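Local coordinates for probable thiol peroxidase (Aquifex aeolicus, PDB 2YZH), which probably reduces hydrogen peroxide and organic hydroperoxides with electrons from thioredoxin, as a peroxiredoxin of the Tpx subfamily that protects the cell against oxidative stress, at residues A45-P56 / L132-G143. Residues are numbered along the deposited sequence; the frame is centred on the assembly and turned at random.
Sequences AKDVVQVIITVP and LARAVFIIDKEG
Gln50, Ile52 and Thr54 pair with Ile139, Phe137 and Ala135 as neighbouring antiparallel strands of the central sheet of the thioredoxin fold, a worked example of how a two-faced sheet sorts its bumps. On one face Val49, Val51 and Ile53 alternate with Ile138 and Val136. Val49 CG1, anti to its own nitrogen (chi1 170°), reaches across to Ile138 CG2 at 3.8 Å, while Val51 CG1 lies beside Val136 CG1 and its CG2 beside Ile138 CG1; helix 160-170 lies on this face. On the other face Ile52 CD1 lies beside Ile139 CG1, and the edge of the Phe137 ring meets Ile52 O. The Phe137 and Tyr119 rings meet edge-to-face.

In the last strand pair Ala135 offers only a methyl, and Thr54 fills the dip beside it: OG1 comes within 3.5 Å of Ala135 CB and donates to Ala133 O at 2.8 Å, while the Thr54 and Leu132 side chains cross at about a right angle, with CG2 4.1 Å from Leu132 CD1. A valine in place of Thr54 would probably leave Ala133 O without its hydroxyl donor and the loop entering strand 135-139 less firmly tied. Pro56 lays CD over one face of the Arg134 guanidinium, 3.7 Å from NH2, as Val55 CG1 approaches NH1 obliquely. Glu66 and Ile154 O hold the same guanidinium, which lies beside Cys63, the predicted peroxidatic cysteine.

At the opposite end, the type I turn from Asp140 to Gly143 brings Gly143 CA to 3.5 Å from Ala45 CA, where a side chain on the glycine would collide with the alanine methyl. Nearby, Gln50 OE1 accepts from Gly43 N, and a water that accepts from Gln50 NE2 lies 2.8 Å from Asp140 O.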
ATOM      1  N   ALA D  45      -4.163  20.851  12.276  1.00 17.55           N
ATOM      2  CA  ALA D  45      -4.698  21.856  13.186  1.00 19.95           C
ATOM      3  C   ALA D  45      -6.142  22.230  12.859  1.00 20.85           C
ATOM      4  O   ALA D  45      -6.458  22.594  11.728  1.00 20.98           O
ATOM      5  CB  ALA D  45      -3.817  23.101  13.155  1.00 20.18           C
ATOM      6  N   LYS D  46      -7.012  22.128  13.859  1.00 21.49           N
ATOM      7  CA  LYS D  46      -8.424  22.484  13.717  1.00 22.38           C
ATOM      8  C   LYS D  46      -8.788  23.388  14.893  1.00 22.77           C
ATOM      9  O   LYS D  46      -8.114  23.369  15.916  1.00 22.63           O
ATOM     10  CB  LYS D  46      -9.305  21.234  13.758  1.00 22.99           C
ATOM     11  CG  LYS D  46      -9.099  20.255  12.619  1.00 25.32           C
ATOM     12  CD  LYS D  46     -10.130  19.135  12.709  1.00 27.96           C
ATOM     13  CE  LYS D  46     -10.035  18.180  11.537  1.00 30.53           C
ATOM     14  NZ  LYS D  46     -11.160  17.205  11.559  1.00 32.90           N
ATOM     15  N   ASP D  47      -9.850  24.174  14.755  1.00 23.79           N
ATOM     16  CA  ASP D  47     -10.268  25.062  15.840  1.00 25.35           C
ATOM     17  C   ASP D  47     -11.062  24.260  16.869  1.00 24.24           C
ATOM     18  O   ASP D  47     -12.120  24.693  17.330  1.00 25.10           O
ATOM     19  CB  ASP D  47     -11.132  26.204  15.285  1.00 28.30           C
ATOM     20  CG  ASP D  47     -11.499  27.241  16.344  1.00 30.10           C
ATOM     21  OD1 ASP D  47     -12.385  28.077  16.066  1.00 31.28           O
ATOM     22  OD2 ASP D  47     -10.903  27.227  17.445  1.00 28.07           O
ATOM     23  N   VAL D  48     -10.541  23.087  17.227  1.00 22.66           N
ATOM     24  CA  VAL D  48     -11.196  22.205  18.186  1.00 20.35           C
ATOM     25  C   VAL D  48     -10.215  21.138  18.675  1.00 21.54           C
ATOM     26  O   VAL D  48      -9.281  20.773  17.957  1.00 20.43           O
ATOM     27  CB  VAL D  48     -12.416  21.501  17.536  1.00 21.73           C
ATOM     28  CG1 VAL D  48     -11.947  20.548  16.447  1.00 20.57           C
ATOM     29  CG2 VAL D  48     -13.226  20.762  18.590  1.00 22.60           C
ATOM     30  N   VAL D  49     -10.418  20.642  19.893  1.00 19.85           N
ATOM     31  CA  VAL D  49      -9.540  19.607  20.430  1.00 19.60           C
ATOM     32  C   VAL D  49      -9.935  18.274  19.807  1.00 18.26           C
ATOM     33  O   VAL D  49     -11.106  17.903  19.804  1.00 19.04           O
ATOM     34  CB  VAL D  49      -9.642  19.512  21.972  1.00 20.47           C
ATOM     35  CG1 VAL D  49      -8.913  18.273  22.470  1.00 19.45           C
ATOM     36  CG2 VAL D  49      -9.023  20.751  22.604  1.00 20.82           C
ATOM     37  N   GLN D  50      -8.955  17.553  19.276  1.00 17.83           N
ATOM     38  CA  GLN D  50      -9.235  16.279  18.636  1.00 16.21           C
ATOM     39  C   GLN D  50      -8.767  15.095  19.459  1.00 16.70           C
ATOM     40  O   GLN D  50      -7.685  15.117  20.039  1.00 17.76           O
ATOM     41  CB  GLN D  50      -8.546  16.204  17.271  1.00 16.62           C
ATOM     42  CG  GLN D  50      -8.834  17.342  16.329  1.00 16.13           C
ATOM     43  CD  GLN D  50      -8.090  17.171  15.018  1.00 17.96           C
ATOM     44  OE1 GLN D  50      -8.316  16.203  14.293  1.00 17.06           O
ATOM     45  NE2 GLN D  50      -7.194  18.102  14.713  1.00 15.06           N
ATOM     46  N   VAL D  51      -9.593  14.059  19.499  1.00 16.69           N
ATOM     47  CA  VAL D  51      -9.261  12.837  20.210  1.00 17.03           C
ATOM     48  C   VAL D  51      -9.347  11.713  19.185  1.00 17.61           C
ATOM     49  O   VAL D  51     -10.421  11.423  18.663  1.00 18.34           O
ATOM     50  CB  VAL D  51     -10.249  12.550  21.361  1.00 16.82           C
ATOM     51  CG1 VAL D  51      -9.867  11.247  22.065  1.00 16.69           C
ATOM     52  CG2 VAL D  51     -10.242  13.709  22.348  1.00 17.85           C
ATOM     53  N   ILE D  52      -8.206  11.103  18.889  1.00 17.29           N
ATOM     54  CA  ILE D  52      -8.134  10.019  17.923  1.00 14.67           C
ATOM     55  C   ILE D  52      -7.848   8.732  18.684  1.00 14.89           C
ATOM     56  O   ILE D  52      -6.814   8.598  19.331  1.00 15.79           O
ATOM     57  CB  ILE D  52      -7.018  10.286  16.899  1.00 16.95           C
ATOM     58  CG1 ILE D  52      -7.288  11.614  16.186  1.00 17.59           C
ATOM     59  CG2 ILE D  52      -6.934   9.145  15.897  1.00 16.70           C
ATOM     60  CD1 ILE D  52      -6.167  12.063  15.270  1.00 19.99           C
ATOM     61  N   ILE D  53      -8.781   7.793  18.597  1.00 14.22           N
ATOM     62  CA  ILE D  53      -8.677   6.522  19.292  1.00 13.58           C
ATOM     63  C   ILE D  53      -8.509   5.400  18.277  1.00 14.56           C
ATOM     64  O   ILE D  53      -9.392   5.168  17.458  1.00 15.79           O
ATOM     65  CB  ILE D  53      -9.964   6.274  20.119  1.00 16.82           C
ATOM     66  CG1 ILE D  53     -10.167   7.438  21.097  1.00 16.10           C
ATOM     67  CG2 ILE D  53      -9.885   4.929  20.837  1.00 17.92           C
ATOM     68  CD1 ILE D  53     -11.545   7.498  21.737  1.00 15.25           C
ATOM     69  N   THR D  54      -7.378   4.706  18.314  1.00 13.84           N
ATOM     70  CA  THR D  54      -7.179   3.620  17.367  1.00 12.78           C
ATOM     71  C   THR D  54      -7.445   2.272  18.014  1.00 13.94           C
ATOM     72  O   THR D  54      -7.132   2.056  19.185  1.00 13.79           O
ATOM     73  CB  THR D  54      -5.751   3.631  16.772  1.00 13.81           C
ATOM     74  OG1 THR D  54      -4.782   3.510  17.823  1.00 16.17           O
ATOM     75  CG2 THR D  54      -5.513   4.935  16.000  1.00 11.09           C
ATOM     76  N   VAL D  55      -8.064   1.381  17.252  1.00 13.18           N
ATOM     77  CA  VAL D  55      -8.364   0.042  17.732  1.00 13.75           C
ATOM     78  C   VAL D  55      -8.156  -0.972  16.612  1.00 14.32           C
ATOM     79  O   VAL D  55      -8.236  -0.644  15.426  1.00 13.87           O
ATOM     80  CB  VAL D  55      -9.834  -0.086  18.254  1.00 12.98           C
ATOM     81  CG1 VAL D  55     -10.097   0.944  19.347  1.00 11.90           C
ATOM     82  CG2 VAL D  55     -10.829   0.085  17.105  1.00 13.96           C
ATOM     83  N   PRO D  56      -7.863  -2.222  16.981  1.00 14.33           N
ATOM     84  CA  PRO D  56      -7.648  -3.296  16.010  1.00 13.92           C
ATOM     85  C   PRO D  56      -8.891  -3.541  15.153  1.00 15.22           C
ATOM     86  O   PRO D  56      -8.809  -3.594  13.931  1.00 12.56           O
ATOM     87  CB  PRO D  56      -7.310  -4.491  16.898  1.00 14.92           C
ATOM     88  CG  PRO D  56      -6.587  -3.858  18.032  1.00 14.03           C
ATOM     89  CD  PRO D  56      -7.432  -2.637  18.328  1.00 15.42           C
ATOM     90  N   LEU D 132      -4.268  -1.867  13.257  1.00 11.67           N
ATOM     91  CA  LEU D 132      -3.838  -0.788  14.142  1.00 10.81           C
ATOM     92  C   LEU D 132      -3.795  -1.223  15.604  1.00 11.51           C
ATOM     93  O   LEU D 132      -4.656  -1.982  16.059  1.00 11.39           O
ATOM     94  CB  LEU D 132      -4.773   0.426  14.008  1.00 10.62           C
ATOM     95  CG  LEU D 132      -4.921   1.051  12.617  1.00 11.60           C
ATOM     96  CD1 LEU D 132      -5.677   2.370  12.746  1.00 10.85           C
ATOM     97  CD2 LEU D 132      -3.542   1.297  11.999  1.00  9.65           C
ATOM     98  N   ALA D 133      -2.781  -0.753  16.331  1.00 11.11           N
ATOM     99  CA  ALA D 133      -2.658  -1.072  17.753  1.00 13.87           C
ATOM    100  C   ALA D 133      -3.620  -0.171  18.528  1.00 14.90           C
ATOM    101  O   ALA D 133      -4.132   0.819  17.992  1.00 14.87           O
ATOM    102  CB  ALA D 133      -1.227  -0.849  18.229  1.00 14.41           C
ATOM    103  N   ARG D 134      -3.859  -0.510  19.791  1.00 14.71           N
ATOM    104  CA  ARG D 134      -4.777   0.254  20.626  1.00 14.50           C
ATOM    105  C   ARG D 134      -4.065   1.454  21.235  1.00 14.38           C
ATOM    106  O   ARG D 134      -3.164   1.306  22.069  1.00 13.43           O
ATOM    107  CB  ARG D 134      -5.344  -0.651  21.723  1.00 14.80           C
ATOM    108  CG  ARG D 134      -6.596  -0.123  22.415  1.00 16.71           C
ATOM    109  CD  ARG D 134      -7.069  -1.111  23.488  1.00 13.97           C
ATOM    110  NE  ARG D 134      -7.205  -2.471  22.964  1.00 14.96           N
ATOM    111  CZ  ARG D 134      -8.133  -2.854  22.092  1.00 17.47           C
ATOM    112  NH1 ARG D 134      -9.023  -1.979  21.637  1.00 17.50           N
ATOM    113  NH2 ARG D 134      -8.164  -4.108  21.662  1.00 16.88           N
ATOM    114  N   ALA D 135      -4.465   2.648  20.814  1.00 11.70           N
ATOM    115  CA  ALA D 135      -3.842   3.861  21.316  1.00 13.33           C
ATOM    116  C   ALA D 135      -4.813   5.030  21.344  1.00 14.38           C
ATOM    117  O   ALA D 135      -5.907   4.962  20.779  1.00 16.40           O
ATOM    118  CB  ALA D 135      -2.642   4.220  20.452  1.00 12.62           C
ATOM    119  N   VAL D 136      -4.396   6.098  22.011  1.00 14.47           N
ATOM    120  CA  VAL D 136      -5.192   7.309  22.111  1.00 15.06           C
ATOM    121  C   VAL D 136      -4.292   8.514  21.940  1.00 15.12           C
ATOM    122  O   VAL D 136      -3.219   8.588  22.534  1.00 16.88           O
ATOM    123  CB  VAL D 136      -5.901   7.428  23.473  1.00 13.21           C
ATOM    124  CG1 VAL D 136      -6.695   8.738  23.524  1.00 16.70           C
ATOM    125  CG2 VAL D 136      -6.827   6.249  23.677  1.00 14.14           C
ATOM    126  N   PHE D 137      -4.736   9.452  21.111  1.00 14.29           N
ATOM    127  CA  PHE D 137      -3.993  10.673  20.855  1.00 15.40           C
ATOM    128  C   PHE D 137      -4.939  11.829  21.089  1.00 16.41           C
ATOM    129  O   PHE D 137      -6.121  11.731  20.785  1.00 15.52           O
ATOM    130  CB  PHE D 137      -3.530  10.734  19.394  1.00 14.14           C
ATOM    131  CG  PHE D 137      -2.612   9.622  19.004  1.00 14.27           C
ATOM    132  CD1 PHE D 137      -1.254   9.697  19.279  1.00 14.27           C
ATOM    133  CD2 PHE D 137      -3.117   8.473  18.400  1.00 14.17           C
ATOM    134  CE1 PHE D 137      -0.402   8.637  18.964  1.00 14.08           C
ATOM    135  CE2 PHE D 137      -2.276   7.412  18.085  1.00 15.19           C
ATOM    136  CZ  PHE D 137      -0.916   7.497  18.369  1.00 13.56           C
ATOM    137  N   ILE D 138      -4.422  12.913  21.647  1.00 15.50           N
ATOM    138  CA  ILE D 138      -5.230  14.104  21.840  1.00 16.66           C
ATOM    139  C   ILE D 138      -4.440  15.205  21.160  1.00 14.38           C
ATOM    140  O   ILE D 138      -3.266  15.417  21.465  1.00 15.27           O
ATOM    141  CB  ILE D 138      -5.446  14.438  23.323  1.00 15.67           C
ATOM    142  CG1 ILE D 138      -6.194  13.292  24.007  1.00 15.90           C
ATOM    143  CG2 ILE D 138      -6.270  15.712  23.444  1.00 18.69           C
ATOM    144  CD1 ILE D 138      -6.406  13.503  25.498  1.00 19.35           C
ATOM    145  N   ILE D 139      -5.083  15.876  20.213  1.00 15.09           N
ATOM    146  CA  ILE D 139      -4.450  16.941  19.448  1.00 14.63           C
ATOM    147  C   ILE D 139      -5.016  18.290  19.871  1.00 16.39           C
ATOM    148  O   ILE D 139      -6.234  18.448  19.959  1.00 17.29           O
ATOM    149  CB  ILE D 139      -4.714  16.743  17.934  1.00 15.57           C
ATOM    150  CG1 ILE D 139      -4.436  15.284  17.542  1.00 16.14           C
ATOM    151  CG2 ILE D 139      -3.874  17.711  17.122  1.00 13.89           C
ATOM    152  CD1 ILE D 139      -3.072  14.757  17.960  1.00 17.86           C
ATOM    153  N   ASP D 140      -4.143  19.262  20.134  1.00 17.67           N
ATOM    154  CA  ASP D 140      -4.614  20.586  20.536  1.00 20.09           C
ATOM    155  C   ASP D 140      -5.014  21.417  19.322  1.00 20.62           C
ATOM    156  O   ASP D 140      -4.825  20.995  18.177  1.00 19.53           O
ATOM    157  CB  ASP D 140      -3.552  21.330  21.364  1.00 18.62           C
ATOM    158  CG  ASP D 140      -2.257  21.570  20.600  1.00 22.25           C
ATOM    159  OD1 ASP D 140      -2.297  21.748  19.364  1.00 22.64           O
ATOM    160  OD2 ASP D 140      -1.191  21.607  21.252  1.00 23.72           O
ATOM    161  N   LYS D 141      -5.578  22.596  19.572  1.00 21.77           N
ATOM    162  CA  LYS D 141      -6.011  23.470  18.492  1.00 24.61           C
ATOM    163  C   LYS D 141      -4.879  23.909  17.572  1.00 24.20           C
ATOM    164  O   LYS D 141      -5.128  24.361  16.455  1.00 25.91           O
ATOM    165  CB  LYS D 141      -6.702  24.715  19.054  1.00 26.30           C
ATOM    166  CG  LYS D 141      -8.046  24.464  19.703  1.00 31.45           C
ATOM    167  CD  LYS D 141      -8.671  25.788  20.131  1.00 35.87           C
ATOM    168  CE  LYS D 141     -10.071  25.602  20.676  1.00 38.97           C
ATOM    169  NZ  LYS D 141     -10.643  26.907  21.119  1.00 42.22           N
ATOM    170  N   GLU D 142      -3.640  23.795  18.042  1.00 23.56           N
ATOM    171  CA  GLU D 142      -2.488  24.194  17.238  1.00 22.84           C
ATOM    172  C   GLU D 142      -2.037  23.078  16.300  1.00 20.77           C
ATOM    173  O   GLU D 142      -1.106  23.255  15.518  1.00 20.36           O
ATOM    174  CB  GLU D 142      -1.314  24.597  18.140  1.00 26.41           C
ATOM    175  CG  GLU D 142      -1.536  25.861  18.960  1.00 31.33           C
ATOM    176  CD  GLU D 142      -2.650  25.716  19.980  1.00 34.59           C
ATOM    177  OE1 GLU D 142      -2.627  24.737  20.757  1.00 35.62           O
ATOM    178  OE2 GLU D 142      -3.546  26.587  20.009  1.00 37.92           O
ATOM    179  N   GLY D 143      -2.697  21.929  16.385  1.00 18.68           N
ATOM    180  CA  GLY D 143      -2.335  20.811  15.533  1.00 17.69           C
ATOM    181  C   GLY D 143      -1.153  20.019  16.065  1.00 18.46           C
ATOM    182  O   GLY D 143      -0.502  19.286  15.317  1.00 16.14           O
TER
HETATM  183  O   HOH W   1      -6.981  20.352  16.455  1.00 17.21           O
HETATM  184  O   HOH W   2      -7.379  -1.537  13.029  1.00 12.65           O